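PDB 4KZK: L-arabinose ABC transporter, periplasmic L-arabinose-binding protein from Burkholderia thailandensis, which binds sugars in the periplasm, here beta-D-galactopyranose, and probably delivers L-arabinose and related sugars to an ABC transporter for uptake. Local coordinates for residues D48-D53 with R292-D297; F57-A62 with L69-A74; Y145-Q150 with G285-N290. One frame throughout, in Å; residues are numbered along the deposited sequence. Where two conformers were deposited one is given.

Contact 1 (D48-D53 with R292-D297); sequences DPWFQD and RLHGYD. With GAL (beta-D-galactopyranose), chain B.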
# COMPACT_ATOMS: atom_id res chain seq x y z
N ASP A 48 -0.34 -4.78 9.00
CA ASP A 48 -0.66 -4.85 7.57
C ASP A 48 0.21 -5.99 7.01
O ASP A 48 1.44 -5.92 7.08
CB ASP A 48 -0.31 -3.51 6.90
CG ASP A 48 -0.35 -3.55 5.38
OD1 ASP A 48 -0.58 -4.62 4.79
OD2 ASP A 48 -0.10 -2.46 4.79
N PRO A 49 -0.43 -7.03 6.45
CA PRO A 49 0.33 -8.22 6.05
C PRO A 49 1.30 -7.94 4.92
O PRO A 49 2.22 -8.72 4.72
CB PRO A 49 -0.75 -9.20 5.62
CG PRO A 49 -1.92 -8.36 5.25
CD PRO A 49 -1.88 -7.19 6.20
N TRP A 50 1.12 -6.84 4.18
CA TRP A 50 2.13 -6.42 3.20
C TRP A 50 3.51 -6.30 3.83
O TRP A 50 4.51 -6.75 3.25
CB TRP A 50 1.72 -5.09 2.54
CG TRP A 50 2.75 -4.53 1.66
CD1 TRP A 50 3.59 -3.48 1.92
CD2 TRP A 50 3.12 -5.03 0.39
NE1 TRP A 50 4.43 -3.29 0.86
CE2 TRP A 50 4.17 -4.23 -0.09
CE3 TRP A 50 2.68 -6.10 -0.40
CZ2 TRP A 50 4.79 -4.47 -1.33
CZ3 TRP A 50 3.29 -6.32 -1.61
CH2 TRP A 50 4.31 -5.49 -2.07
N PHE A 51 3.59 -5.71 5.02
CA PHE A 51 4.87 -5.51 5.67
C PHE A 51 5.41 -6.81 6.24
O PHE A 51 6.61 -7.03 6.27
CB PHE A 51 4.79 -4.38 6.70
CG PHE A 51 4.60 -3.04 6.05
CD1 PHE A 51 5.58 -2.50 5.28
CD2 PHE A 51 3.41 -2.35 6.16
CE1 PHE A 51 5.37 -1.31 4.61
CE2 PHE A 51 3.20 -1.17 5.48
CZ PHE A 51 4.20 -0.64 4.73
N GLN A 52 4.51 -7.66 6.67
CA GLN A 52 4.90 -9.02 7.06
C GLN A 52 5.50 -9.75 5.84
O GLN A 52 6.49 -10.51 5.96
CB GLN A 52 3.72 -9.80 7.66
CG GLN A 52 3.21 -9.22 9.00
CD GLN A 52 4.19 -9.34 10.15
OE1 GLN A 52 5.12 -10.14 10.11
NE2 GLN A 52 4.00 -8.53 11.19
N ASP A 53 4.94 -9.52 4.66
CA ASP A 53 5.46 -10.15 3.45
C ASP A 53 6.82 -9.59 3.07
O ASP A 53 7.72 -10.35 2.68
CB ASP A 53 4.51 -9.98 2.26
CG ASP A 53 3.22 -10.75 2.41
OD1 ASP A 53 3.14 -11.72 3.20
OD2 ASP A 53 2.26 -10.41 1.69
N ARG A 292 8.42 -9.68 -2.97
CA ARG A 292 9.79 -10.12 -3.18
C ARG A 292 10.65 -8.96 -3.66
O ARG A 292 11.81 -8.81 -3.22
CB ARG A 292 9.85 -11.25 -4.21
CG ARG A 292 11.23 -11.87 -4.28
CD ARG A 292 11.27 -13.00 -5.30
NE ARG A 292 10.34 -14.08 -4.97
CZ ARG A 292 10.63 -15.14 -4.22
NH1 ARG A 292 11.83 -15.28 -3.65
NH2 ARG A 292 9.69 -16.07 -4.02
N LEU A 293 10.12 -8.13 -4.54
CA LEU A 293 10.87 -6.95 -5.00
C LEU A 293 11.10 -5.99 -3.82
O LEU A 293 12.23 -5.58 -3.56
CB LEU A 293 10.15 -6.24 -6.14
CG LEU A 293 9.87 -7.05 -7.42
CD1 LEU A 293 9.11 -6.24 -8.45
CD2 LEU A 293 11.15 -7.61 -8.00
N HIS A 294 10.04 -5.68 -3.08
CA HIS A 294 10.13 -4.71 -1.99
C HIS A 294 10.86 -5.21 -0.75
O HIS A 294 11.34 -4.40 0.04
CB HIS A 294 8.73 -4.24 -1.61
CG HIS A 294 8.08 -3.39 -2.65
ND1 HIS A 294 7.39 -2.23 -2.35
CD2 HIS A 294 8.02 -3.53 -4.00
CE1 HIS A 294 6.92 -1.70 -3.47
NE2 HIS A 294 7.30 -2.46 -4.49
N GLY A 295 10.96 -6.53 -0.56
CA GLY A 295 11.62 -7.11 0.61
C GLY A 295 12.96 -7.74 0.29
O GLY A 295 13.93 -7.52 1.02
N TYR A 296 13.01 -8.56 -0.76
CA TYR A 296 14.26 -9.27 -1.08
C TYR A 296 15.19 -8.35 -1.89
O TYR A 296 16.36 -8.19 -1.51
CB TYR A 296 13.92 -10.61 -1.77
CG TYR A 296 15.08 -11.54 -2.02
CD1 TYR A 296 15.91 -11.34 -3.09
CD2 TYR A 296 15.30 -12.63 -1.19
CE1 TYR A 296 16.97 -12.19 -3.35
CE2 TYR A 296 16.37 -13.50 -1.43
CZ TYR A 296 17.20 -13.27 -2.50
OH TYR A 296 18.26 -14.12 -2.78
N ASP A 297 14.70 -7.72 -2.96
CA ASP A 297 15.58 -6.93 -3.84
C ASP A 297 16.11 -5.67 -3.17
O ASP A 297 17.25 -5.26 -3.40
CB ASP A 297 14.91 -6.55 -5.17
CG ASP A 297 14.74 -7.73 -6.09
OD1 ASP A 297 14.97 -8.86 -5.64
OD2 ASP A 297 14.36 -7.51 -7.25
C1 GAL B . 2.15 1.53 1.54
C2 GAL B . 0.88 0.90 2.09
C3 GAL B . 1.01 -0.63 1.99
C4 GAL B . 1.35 -1.02 0.56
C5 GAL B . 2.61 -0.30 0.13
C6 GAL B . 2.97 -0.60 -1.32
O1 GAL B . 1.95 2.93 1.53
O2 GAL B . 0.74 1.30 3.44
O3 GAL B . -0.18 -1.28 2.44
O4 GAL B . 0.27 -0.74 -0.31
O5 GAL B . 2.38 1.10 0.20
O6 GAL B . 4.16 0.08 -1.70

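Contact 2 (F57-A62 with L69-A74); sequences FAEQAA and LVKIAA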
# COMPACT_ATOMS: atom_id res chain seq x y z
N PHE A 57 10.41 -11.95 2.93
CA PHE A 57 11.35 -11.96 1.80
C PHE A 57 12.70 -11.33 2.13
O PHE A 57 13.75 -11.78 1.62
CB PHE A 57 10.70 -11.35 0.56
CG PHE A 57 9.71 -12.27 -0.06
CD1 PHE A 57 10.15 -13.43 -0.67
CD2 PHE A 57 8.35 -12.05 0.02
CE1 PHE A 57 9.27 -14.32 -1.23
CE2 PHE A 57 7.45 -12.95 -0.54
CZ PHE A 57 7.92 -14.09 -1.17
N ALA A 58 12.70 -10.33 3.01
CA ALA A 58 13.95 -9.78 3.54
C ALA A 58 14.71 -10.85 4.32
O ALA A 58 15.93 -10.89 4.25
CB ALA A 58 13.70 -8.56 4.41
N GLU A 59 14.00 -11.71 5.06
CA GLU A 59 14.62 -12.85 5.74
C GLU A 59 15.25 -13.83 4.77
O GLU A 59 16.31 -14.43 5.07
CB GLU A 59 13.60 -13.62 6.59
CG GLU A 59 13.22 -12.94 7.89
CD GLU A 59 14.35 -12.91 8.92
OE1 GLU A 59 15.43 -13.54 8.71
OE2 GLU A 59 14.12 -12.26 9.96
N GLN A 60 14.60 -14.05 3.63
CA GLN A 60 15.16 -14.92 2.60
C GLN A 60 16.47 -14.32 2.06
O GLN A 60 17.46 -15.05 1.86
CB GLN A 60 14.14 -15.12 1.47
CG GLN A 60 14.41 -16.22 0.45
CD GLN A 60 13.26 -16.38 -0.54
OE1 GLN A 60 13.46 -16.38 -1.76
NE2 GLN A 60 12.04 -16.53 -0.02
N ALA A 61 16.49 -13.00 1.88
CA ALA A 61 17.70 -12.29 1.46
C ALA A 61 18.82 -12.44 2.49
O ALA A 61 19.98 -12.64 2.13
CB ALA A 61 17.38 -10.82 1.21
N ALA A 62 18.45 -12.39 3.78
CA ALA A 62 19.41 -12.52 4.88
C ALA A 62 20.08 -13.88 4.85
O ALA A 62 21.32 -13.99 4.93
CB ALA A 62 18.72 -12.32 6.21
N LEU A 69 19.20 -9.89 9.70
CA LEU A 69 18.09 -8.95 9.59
C LEU A 69 17.56 -8.60 10.97
O LEU A 69 17.36 -9.46 11.81
CB LEU A 69 16.97 -9.58 8.76
CG LEU A 69 15.80 -8.69 8.39
CD1 LEU A 69 16.19 -7.75 7.25
CD2 LEU A 69 14.60 -9.55 8.00
N VAL A 70 17.35 -7.30 11.19
CA VAL A 70 16.68 -6.83 12.41
C VAL A 70 15.37 -6.17 12.00
O VAL A 70 15.37 -5.11 11.36
CB VAL A 70 17.55 -5.86 13.22
CG1 VAL A 70 16.84 -5.40 14.50
CG2 VAL A 70 18.91 -6.48 13.53
N LYS A 71 14.27 -6.80 12.38
CA LYS A 71 12.91 -6.34 12.02
C LYS A 71 12.32 -5.50 13.15
O LYS A 71 12.22 -5.95 14.28
CB LYS A 71 12.01 -7.55 11.80
CG LYS A 71 12.41 -8.44 10.65
CD LYS A 71 11.50 -9.65 10.49
CE LYS A 71 11.60 -10.59 11.68
NZ LYS A 71 11.00 -11.92 11.36
N ILE A 72 11.94 -4.26 12.84
CA ILE A 72 11.37 -3.35 13.86
C ILE A 72 10.13 -2.64 13.33
O ILE A 72 10.11 -2.13 12.21
CB ILE A 72 12.42 -2.31 14.35
CG1 ILE A 72 13.72 -3.00 14.78
CG2 ILE A 72 11.87 -1.52 15.54
CD1 ILE A 72 14.85 -2.03 15.03
N ALA A 73 9.09 -2.64 14.16
CA ALA A 73 7.86 -1.89 13.89
C ALA A 73 8.01 -0.49 14.47
O ALA A 73 8.45 -0.33 15.63
CB ALA A 73 6.67 -2.59 14.52
N ALA A 74 7.66 0.51 13.68
CA ALA A 74 7.74 1.90 14.14
C ALA A 74 6.56 2.69 13.58
O ALA A 74 6.67 3.34 12.53
CB ALA A 74 9.06 2.50 13.73
O HOH W 1 15.35 -11.36 12.11
O HOH W 2 18.34 -12.59 10.00

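Contact 3 (Y145-Q150 with G285-N290); sequences YRIGRQ and GSILLN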
# COMPACT_ATOMS: atom_id res chain seq x y z
N TYR A 145 0.12 5.75 -9.85
CA TYR A 145 -0.93 6.21 -10.74
C TYR A 145 -1.40 5.10 -11.66
O TYR A 145 -2.61 4.87 -11.79
CB TYR A 145 -0.48 7.44 -11.54
CG TYR A 145 -1.60 7.98 -12.41
CD1 TYR A 145 -2.60 8.79 -11.87
CD2 TYR A 145 -1.69 7.64 -13.76
CE1 TYR A 145 -3.66 9.23 -12.65
CE2 TYR A 145 -2.74 8.08 -14.53
CZ TYR A 145 -3.73 8.89 -13.97
OH TYR A 145 -4.79 9.33 -14.78
N ARG A 146 -0.45 4.37 -12.26
CA ARG A 146 -0.81 3.26 -13.15
C ARG A 146 -1.54 2.15 -12.41
O ARG A 146 -2.47 1.58 -12.94
CB ARG A 146 0.43 2.68 -13.84
CG ARG A 146 1.04 3.62 -14.86
CD ARG A 146 1.97 2.93 -15.84
NE ARG A 146 2.42 1.62 -15.38
CZ ARG A 146 3.61 1.33 -14.85
NH1 ARG A 146 4.58 2.23 -14.71
NH2 ARG A 146 3.83 0.09 -14.46
N ILE A 147 -1.15 1.88 -11.17
CA ILE A 147 -1.82 0.89 -10.33
C ILE A 147 -3.27 1.33 -10.08
O ILE A 147 -4.21 0.55 -10.18
CB ILE A 147 -1.09 0.74 -8.97
CG1 ILE A 147 0.33 0.18 -9.18
CG2 ILE A 147 -1.88 -0.15 -8.01
CD1 ILE A 147 0.39 -1.20 -9.78
N GLY A 148 -3.43 2.58 -9.72
CA GLY A 148 -4.76 3.14 -9.60
C GLY A 148 -5.61 2.98 -10.85
O GLY A 148 -6.81 2.66 -10.77
N ARG A 149 -5.03 3.26 -12.02
CA ARG A 149 -5.76 3.03 -13.26
C ARG A 149 -6.25 1.59 -13.36
O ARG A 149 -7.38 1.34 -13.81
CB ARG A 149 -4.89 3.35 -14.47
CG ARG A 149 -4.50 4.81 -14.61
CD ARG A 149 -5.68 5.73 -14.84
NE ARG A 149 -6.32 5.52 -16.14
CZ ARG A 149 -6.62 6.48 -17.01
NH1 ARG A 149 -6.31 7.76 -16.78
NH2 ARG A 149 -7.24 6.15 -18.13
N GLN A 150 -5.39 0.65 -13.01
CA GLN A 150 -5.78 -0.77 -12.98
C GLN A 150 -6.93 -1.04 -12.02
O GLN A 150 -7.81 -1.84 -12.33
CB GLN A 150 -4.60 -1.66 -12.62
CG GLN A 150 -3.49 -1.67 -13.66
CD GLN A 150 -2.32 -2.49 -13.17
OE1 GLN A 150 -1.54 -2.01 -12.35
NE2 GLN A 150 -2.22 -3.70 -13.61
N GLY A 285 -11.84 -7.63 -5.82
CA GLY A 285 -10.51 -7.92 -6.34
C GLY A 285 -9.46 -7.04 -5.72
O GLY A 285 -9.77 -6.17 -4.90
N SER A 286 -8.20 -7.27 -6.11
CA SER A 286 -7.09 -6.47 -5.62
C SER A 286 -5.99 -6.43 -6.65
O SER A 286 -5.83 -7.39 -7.41
CB SER A 286 -6.56 -7.09 -4.33
OG SER A 286 -5.48 -6.38 -3.79
N ILE A 287 -5.20 -5.36 -6.68
CA ILE A 287 -4.02 -5.36 -7.54
C ILE A 287 -2.87 -5.99 -6.76
O ILE A 287 -2.38 -5.41 -5.76
CB ILE A 287 -3.64 -3.96 -8.06
CG1 ILE A 287 -4.82 -3.24 -8.71
CG2 ILE A 287 -2.44 -4.06 -9.00
CD1 ILE A 287 -5.46 -4.00 -9.85
N LEU A 288 -2.47 -7.17 -7.21
CA LEU A 288 -1.43 -7.95 -6.59
C LEU A 288 -0.09 -7.28 -6.85
O LEU A 288 0.29 -7.09 -8.01
CB LEU A 288 -1.42 -9.37 -7.17
CG LEU A 288 -0.31 -10.29 -6.68
CD1 LEU A 288 -0.47 -10.62 -5.19
CD2 LEU A 288 -0.26 -11.59 -7.49
N LEU A 289 0.58 -6.91 -5.77
CA LEU A 289 1.95 -6.42 -5.80
C LEU A 289 2.96 -7.53 -5.50
O LEU A 289 2.60 -8.64 -5.10
CB LEU A 289 2.10 -5.29 -4.77
CG LEU A 289 1.15 -4.10 -4.93
CD1 LEU A 289 1.45 -3.10 -3.83
CD2 LEU A 289 1.19 -3.42 -6.29
N ASN A 290 4.24 -7.20 -5.65
CA ASN A 290 5.31 -8.17 -5.52
C ASN A 290 6.23 -7.89 -4.32
O ASN A 290 7.21 -7.15 -4.45
CB ASN A 290 6.12 -8.27 -6.81
CG ASN A 290 7.05 -9.46 -6.79
OD1 ASN A 290 7.29 -10.05 -5.74
ND2 ASN A 290 7.60 -9.81 -7.95

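Contact 1 (D48-D53 with R292-D297)
Trp50 and His294 meet in a T-shaped, edge-to-face stack at the sugar pocket of this type I periplasmic binding protein, and the pair illustrates how one indole can serve two neighbours. The six-membered ring of Trp50 turns its edge to the imidazole face of His294, with planes at 79° and centroids 5.3 Å apart. CZ2 is the atom that touches, standing over the His294 ring but displaced toward its rim, and its nearest neighbour there is His294 ND1 at 3.6 Å.

While its edge is given to the histidine, one face of the indole is laid against galactose, whose C4 lies 3.6 Å from Trp50 CD1. This is the CH-pi type of packing familiar from sugar-binding sites. The polar atoms of both rings converge outside the two segments: Trp50 NE1 and His294 ND1 each hydrogen-bond to Asp123 OD1, an atom that also binds the sugar. His294 NE2 hydrogen-bonds to Thr318 OG1, so the imidazole is held from both nitrogens.

At the start of helix 49-65, Asp48 divides its carboxylate between two tasks. With CG anti to the backbone N (chi1 169°), OD2 reaches the sugar and accepts from galactose O3 at 2.6 Å. OD1 caps the helix, accepting from Trp50 N at 2.9 Å from above the carboxylate plane.

Contact 2 (F57-A62 with L69-A74)
Glu59 OE2 is gripped by two partners: a water that donates to it at 2.6 Å, and Lys71 NZ, which completes a salt bridge at 3.4 Å whose hydrogen bond is weak. The same water donates to Leu69 O, 2.8 Å away, so the carboxylate of helix 49-65 is tied to the backbone of strand 68-73 through a single solvent molecule. A second water repeats the principle at the other carboxylate oxygen. It accepts from Leu69 N at 2.8 Å and donates only weakly to Glu59 OE1. One glutamate is thus bridged by water to both the N-H and the C=O of one strand residue without touching either directly.

The side chains explain how this is reached. Glu59 is bent at chi2 (-69°), which turns its carboxylate off the helix toward Leu69 and Lys71, and it crosses the lysine at about a right angle. Lys71 bends in turn at chi3, so that its CD, CE and NZ all pass close to OE2.

Beneath these polar groups sits Leu69, which points toward the helix. Its CD2 lies against the glutamate's CG and carboxyl carbon, and also meets Ala58 CB at 3.8 Å; CD1 touches that same methyl from its other branch. Ala62 CB rests on Leu69 CB at 4.1 Å. The axes of segments 57-62 and 69-73 approach to 9.2 Å, consistent with the small alanine methyls at the interface. Phe41 of strand 38-43 touches both Ala58 and Leu69, extending the apolar layer over the adjacent strand. Helical segment 57-62 and strand segment 69-73 run nearly antiparallel, at 162°, as expected where a helix returns the chain to a parallel sheet: the beta-alpha-beta unit 38-43, 49-65, 68-73 of a Rossmann-like domain.

Contact 3 (Y145-Q150 with G285-N290)
Ile147 of helix 144-161 and Ile287 of strand 283-288 form the apolar centre of this contact, an example of a helix covering a sheet through branched side chains. The two isoleucines slide past each other in opposite directions. Their CG2 methyls lie 4.1 Å apart. Ile147 was modelled in two conformers; in the one described, CG1 stands beside the backbone N (chi1 -64°) and carries CD1 toward Leu289 CD2, at 4.2 Å, and close to Ile287 CG2, contacts that are tentative for that reason. Ile142 and Ile265 widen this patch, each touching both Ile147 and Leu289.

Mixed contacts are made by Gln150, one helical turn on. Its CB packs on Ile287 CD1 at 3.7 Å, and OE1 comes near Ile287 CG2. The amide's polar partner lies beyond, where NE2 hydrogen-bonds to Gly320 O of the neighbouring strand 315-324.

On the flank facing helix 180-195, Arg149 NH1 donates to Tyr145 OH, which also bonds Asp191. This is the helix-on-sheet packing of an alpha/beta sugar-binding domain, with Leu289 both part of it and a wall of the galactose pocket.

How the contacts relate
Contacts 1 and 3 both border the sugar, whereas contact 2 lies farther back on helix 49-65. Contact 1 and contact 2 share that helix, with centres about 9 Å apart: its start lines the pocket, whereas its later turns rest on strand 68-73. They meet where Tyr296 packs on Ala61 and Arg292 reaches Gln60. The centre of contact 3 is about 16 Å from that of contact 1, and the two join through Trp50 CH2, 3.5 Å from Leu289 CB; strand 283-288 leads almost directly into helix 291-308. Galactose touches Trp50 and Leu289, linking both contacts. Contacts 2 and 3, about 25 Å apart between centres, do not touch but reach the same sheet.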